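Long-range contacts in DNA-binding protein Sso10a-2 (Sulfolobus solfataricus, PDB 4HW0), which probably binds DNA through a winged-helix domain and is thought to help compact and organise the chromatin of this archaeon: residues E12-I17 against Q42-Q47; N20-C25 against Y65-K70. All blocks are in the same frame, centred on the assembly; numbering follows the deposited sequence.

Interaction 1. Residues E12-I17 against Q42-Q47; sequences EIMFDI and QKYLDQ
Tyr-44 packs against Ile-13, Met-14 and Ile-17 of the helix that holds residues 12-17, and the first two touch its ring. Over one face sits Ile-13, whose CG2 methyl makes a CH-pi contact, 3.7 Å from the Tyr-44 ring centroid and 9° off the normal. Ile-13 CD1, on the other branch, reaches the hydroxyl end of the ring, 3.5 Å from Tyr-44 OH. Met-14, present as selenomethionine, meets the same ring differently: its CG lies in the ring plane, 3.8 Å from Tyr-44 CD2 at the edge. The chain then bends at chi3, which carries its CE past the ring to 3.7 Å from Gln-47 OE1. Helices 10-18 and 38-50 belong to the three-helix core of the winged helix-turn-helix domain; the axes of segments 12-17 and 42-47 pass 10.5 Å apart, at a crossing angle of -82°. Ile-17, one turn on from Ile-13, meets the backbone side of Tyr-44. Its CG1 stands anti to the carbonyl carbon (chi1 -64°), and the CD1 beyond it presses on Tyr-44 CB at 3.5 Å, while its CG2 reaches Leu-45 CD2 at 4.0 Å. No hydrogen bond joins the two segments; Tyr-44 OH bonds instead to Thr-10 OG1, at the start of helix 10-18. Met-14 also packs on Ile-78 of the long helix 69-98 and on Leu-99 of the second subunit.

Interaction 2. Residues N20-C25 against Y65-K70; sequences NCEPKC and YEITEK
The Tyr-65 ring turns an edge to Cys-25, whose carbonyl O lies in the ring plane, 3.7 Å from Tyr-65 CD1; the tyrosine also packs on Leu-45 and Val-49 of helix 38-50. The same Cys-25 O accepts a nearly straight bond from Tyr-65 N (2.8 Å, 171°), and Cys-25 N returns one to Tyr-65 O, making an antiparallel hydrogen-bonded pair. Cys-25 SG, at chi1 55°, sits between its own N and carbonyl carbon, which brings it against Tyr-65 CB and into the disulfide with Cys-21. Past the cis peptide, Pro-23 O receives Ile-67 N at 3.1 Å, and a water bridges this oxygen to Ile-67 O. Ile-67 CB also lies 3.5 Å from Cys-21 O. On the face opposite Cys-25 and Tyr-65, Lys-24 and Glu-66 lie side by side, Lys-24 NZ making a weak salt bridge to Glu-66 OE2 at 3.3 Å; the stronger partner of that oxygen is Lys-57 of strand 54-59. With a glutamine in place of Glu-66, both lysines would probably be left without their charged mate. Backbone bonds thus tie edge strand 24-25 to strand 62-67 of the winged-helix sheet, while the disulfide braces the loop leading in.

Overall arrangement
Interaction 1 joins two helices of the winged-helix domain, 10-18 and 38-50, near the centre of the chain; interaction 2 joins two strands of its small sheet farther out, with centres about 12 Å apart. The first is apolar packing without hydrogen bonds; the second combines main-chain pairing with a charged pair on the Lys-24/Glu-66 face, and has a disulfide inside 20-25. Both are partly buried, but exposed residues take part only in interaction 2. They meet where Leu-45 CD1 packs on Tyr-65 CE1 at 3.7 Å, so the helical core rests on the Cys-25/Tyr-65 face of the sheet. Their segments alternate along the chain, and residues 12-17 and 20-25 lie on consecutive elements.

Interaction 1. Residues E12-I17 against Q42-Q47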
# COMPACT_ATOMS: atom_id res chain seq x y z
N GLU A 12 -11.55 5.22 -4.42
CA GLU A 12 -11.66 4.84 -5.78
C GLU A 12 -13.00 5.12 -6.44
O GLU A 12 -13.07 5.42 -7.61
CB GLU A 12 -11.31 3.39 -5.90
CG GLU A 12 -11.24 2.94 -7.32
CD GLU A 12 -10.55 1.58 -7.43
OE1 GLU A 12 -10.16 0.96 -6.37
OE2 GLU A 12 -10.44 1.18 -8.59
N ILE A 13 -14.10 4.98 -5.70
CA ILE A 13 -15.37 5.36 -6.27
C ILE A 13 -15.36 6.83 -6.57
O ILE A 13 -15.85 7.28 -7.56
CB ILE A 13 -16.53 4.95 -5.31
CG1 ILE A 13 -16.70 3.44 -5.37
CG2 ILE A 13 -17.87 5.55 -5.74
CD1 ILE A 13 -17.51 2.87 -4.22
N MSE A 14 -14.85 7.62 -5.62
CA MSE A 14 -14.79 9.05 -5.85
C MSE A 14 -14.01 9.39 -7.08
O MSE A 14 -14.37 10.27 -7.84
CB MSE A 14 -14.18 9.74 -4.61
CG MSE A 14 -15.05 9.70 -3.41
SE MSE A 14 -14.23 10.76 -1.94
CE MSE A 14 -15.84 11.35 -1.08
N PHE A 15 -12.89 8.72 -7.29
CA PHE A 15 -12.08 8.92 -8.48
C PHE A 15 -12.90 8.62 -9.71
O PHE A 15 -12.87 9.38 -10.68
CB PHE A 15 -10.80 8.07 -8.46
CG PHE A 15 -10.03 8.07 -9.75
CD1 PHE A 15 -9.33 9.17 -10.14
CD2 PHE A 15 -10.01 6.98 -10.57
CE1 PHE A 15 -8.62 9.22 -11.35
CE2 PHE A 15 -9.24 6.96 -11.72
CZ PHE A 15 -8.56 8.11 -12.14
N ASP A 16 -13.61 7.49 -9.67
CA ASP A 16 -14.43 7.10 -10.83
C ASP A 16 -15.58 8.06 -11.12
O ASP A 16 -15.90 8.33 -12.24
CB ASP A 16 -14.93 5.67 -10.66
CG ASP A 16 -13.81 4.63 -10.89
OD1 ASP A 16 -12.92 4.91 -11.72
OD2 ASP A 16 -13.82 3.57 -10.23
N ILE A 17 -16.13 8.68 -10.08
CA ILE A 17 -17.04 9.80 -10.33
C ILE A 17 -16.36 11.03 -10.93
O ILE A 17 -16.82 11.61 -11.93
CB ILE A 17 -17.75 10.20 -9.02
CG1 ILE A 17 -18.62 9.05 -8.57
CG2 ILE A 17 -18.60 11.44 -9.21
CD1 ILE A 17 -19.17 9.11 -7.17
N GLN A 42 -25.92 8.84 -5.17
CA GLN A 42 -26.48 9.94 -4.36
C GLN A 42 -25.61 10.21 -3.12
O GLN A 42 -25.28 11.39 -2.76
CB GLN A 42 -27.90 9.53 -3.93
CG GLN A 42 -28.86 10.62 -3.97
CD GLN A 42 -28.83 11.24 -5.33
OE1 GLN A 42 -28.83 12.46 -5.47
NE2 GLN A 42 -28.74 10.40 -6.36
N LYS A 43 -25.22 9.13 -2.45
CA LYS A 43 -24.38 9.31 -1.26
C LYS A 43 -23.02 10.00 -1.56
O LYS A 43 -22.57 10.95 -0.88
CB LYS A 43 -24.13 7.95 -0.66
CG LYS A 43 -23.23 8.05 0.55
CD LYS A 43 -22.67 6.73 1.01
CE LYS A 43 -21.91 6.89 2.32
NZ LYS A 43 -21.69 5.55 2.92
N TYR A 44 -22.30 9.44 -2.54
CA TYR A 44 -21.00 10.01 -2.90
C TYR A 44 -21.04 11.37 -3.50
O TYR A 44 -20.17 12.19 -3.20
CB TYR A 44 -20.29 9.08 -3.90
CG TYR A 44 -19.70 7.91 -3.18
CD1 TYR A 44 -20.46 6.80 -2.84
CD2 TYR A 44 -18.37 7.92 -2.87
CE1 TYR A 44 -19.92 5.73 -2.20
CE2 TYR A 44 -17.80 6.84 -2.24
CZ TYR A 44 -18.57 5.75 -1.91
OH TYR A 44 -17.97 4.72 -1.24
N LEU A 45 -22.02 11.63 -4.36
CA LEU A 45 -22.15 12.97 -4.91
C LEU A 45 -22.31 13.97 -3.77
O LEU A 45 -21.75 15.04 -3.85
CB LEU A 45 -23.30 13.07 -5.84
CG LEU A 45 -23.06 12.35 -7.18
CD1 LEU A 45 -24.37 12.18 -7.91
CD2 LEU A 45 -22.07 13.10 -8.03
N ASP A 46 -23.14 13.64 -2.81
CA ASP A 46 -23.37 14.55 -1.71
C ASP A 46 -22.11 14.83 -0.88
O ASP A 46 -21.81 15.97 -0.56
CB ASP A 46 -24.47 14.08 -0.80
CG ASP A 46 -24.78 15.20 0.26
OD1 ASP A 46 -25.15 16.36 -0.14
OD2 ASP A 46 -24.52 14.97 1.44
N GLN A 47 -21.35 13.78 -0.62
CA GLN A 47 -20.05 13.89 -0.02
C GLN A 47 -19.07 14.78 -0.80
O GLN A 47 -18.42 15.66 -0.22
CB GLN A 47 -19.45 12.55 0.26
CG GLN A 47 -20.23 11.77 1.33
CD GLN A 47 -19.45 10.58 1.79
OE1 GLN A 47 -18.58 10.08 1.03
NE2 GLN A 47 -19.81 10.03 2.94

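Interaction 2. Residues N20-C25 against Y65-K70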
# COMPACT_ATOMS: atom_id res chain seq x y z
N ASN A 20 -15.33 11.37 -14.45
CA ASN A 20 -16.47 11.48 -15.40
C ASN A 20 -17.24 12.80 -15.32
O ASN A 20 -18.26 12.96 -16.00
CB ASN A 20 -17.38 10.29 -15.16
CG ASN A 20 -16.80 9.02 -15.75
OD1 ASN A 20 -16.77 8.89 -16.97
ND2 ASN A 20 -16.37 8.07 -14.90
N CYS A 21 -16.73 13.75 -14.51
CA CYS A 21 -17.39 15.02 -14.23
C CYS A 21 -16.60 16.20 -14.63
O CYS A 21 -16.73 17.25 -14.02
CB CYS A 21 -17.70 15.26 -12.73
SG CYS A 21 -18.90 14.06 -12.17
N GLU A 22 -15.91 16.06 -15.75
CA GLU A 22 -15.09 17.12 -16.25
C GLU A 22 -15.50 17.57 -17.63
O GLU A 22 -15.30 16.83 -18.58
CB GLU A 22 -13.67 16.63 -16.27
CG GLU A 22 -12.78 17.52 -17.13
CD GLU A 22 -12.08 18.56 -16.29
OE1 GLU A 22 -11.19 18.13 -15.53
OE2 GLU A 22 -12.44 19.76 -16.39
N PRO A 23 -16.02 18.81 -17.75
CA PRO A 23 -16.24 19.81 -16.69
C PRO A 23 -17.48 19.56 -15.85
O PRO A 23 -17.53 19.97 -14.68
CB PRO A 23 -16.42 21.11 -17.50
CG PRO A 23 -17.02 20.65 -18.80
CD PRO A 23 -16.49 19.28 -19.07
N LYS A 24 -18.48 18.90 -16.44
CA LYS A 24 -19.78 18.70 -15.83
C LYS A 24 -20.22 17.23 -15.95
O LYS A 24 -19.76 16.47 -16.84
CB LYS A 24 -20.88 19.52 -16.56
CG LYS A 24 -20.71 21.00 -16.77
CD LYS A 24 -21.98 21.66 -17.36
CE LYS A 24 -22.04 23.18 -17.19
NZ LYS A 24 -20.74 23.83 -16.86
N CYS A 25 -21.20 16.86 -15.15
CA CYS A 25 -21.81 15.52 -15.21
C CYS A 25 -23.20 15.63 -14.62
O CYS A 25 -23.42 16.25 -13.56
CB CYS A 25 -20.97 14.45 -14.46
SG CYS A 25 -20.65 14.92 -12.74
N TYR A 65 -23.59 18.51 -11.91
CA TYR A 65 -22.44 18.69 -11.03
C TYR A 65 -21.25 19.17 -11.83
O TYR A 65 -21.06 18.81 -13.03
CB TYR A 65 -22.13 17.40 -10.31
CG TYR A 65 -23.24 16.88 -9.45
CD1 TYR A 65 -24.24 16.07 -10.00
CD2 TYR A 65 -23.26 17.12 -8.09
CE1 TYR A 65 -25.25 15.58 -9.20
CE2 TYR A 65 -24.27 16.61 -7.29
CZ TYR A 65 -25.27 15.88 -7.86
OH TYR A 65 -26.29 15.39 -7.04
N GLU A 66 -20.49 20.06 -11.25
CA GLU A 66 -19.32 20.58 -11.93
C GLU A 66 -18.12 20.42 -11.08
O GLU A 66 -18.16 20.83 -9.92
CB GLU A 66 -19.39 22.06 -12.18
CG GLU A 66 -20.44 22.43 -13.14
CD GLU A 66 -20.54 23.97 -13.26
OE1 GLU A 66 -19.54 24.68 -12.86
OE2 GLU A 66 -21.61 24.44 -13.75
N ILE A 67 -17.04 19.93 -11.64
CA ILE A 67 -15.85 19.70 -10.85
C ILE A 67 -15.23 21.05 -10.59
O ILE A 67 -15.26 21.92 -11.46
CB ILE A 67 -14.85 18.75 -11.52
CG1 ILE A 67 -13.80 18.22 -10.50
CG2 ILE A 67 -14.22 19.36 -12.77
CD1 ILE A 67 -13.01 17.02 -11.07
N THR A 68 -14.70 21.19 -9.38
CA THR A 68 -14.03 22.41 -8.98
C THR A 68 -12.52 22.22 -9.08
O THR A 68 -12.01 21.11 -9.29
CB THR A 68 -14.34 22.75 -7.55
OG1 THR A 68 -13.79 21.76 -6.68
CG2 THR A 68 -15.87 22.78 -7.32
N GLU A 69 -11.79 23.31 -8.90
CA GLU A 69 -10.35 23.22 -8.87
C GLU A 69 -9.91 22.25 -7.78
O GLU A 69 -9.02 21.41 -7.97
CB GLU A 69 -9.80 24.63 -8.69
CG GLU A 69 -8.37 24.73 -8.26
CD GLU A 69 -7.41 24.71 -9.41
OE1 GLU A 69 -7.71 24.04 -10.44
OE2 GLU A 69 -6.36 25.40 -9.30
N LYS A 70 -10.54 22.34 -6.61
CA LYS A 70 -10.20 21.41 -5.51
C LYS A 70 -10.49 19.95 -5.89
O LYS A 70 -9.75 19.04 -5.60
CB LYS A 70 -10.97 21.81 -4.26
CG LYS A 70 -10.63 20.99 -3.05
CD LYS A 70 -11.37 21.46 -1.78
CE LYS A 70 -10.97 20.54 -0.67
NZ LYS A 70 -11.89 20.70 0.49
O HOH W 1 -15.84 22.13 -14.23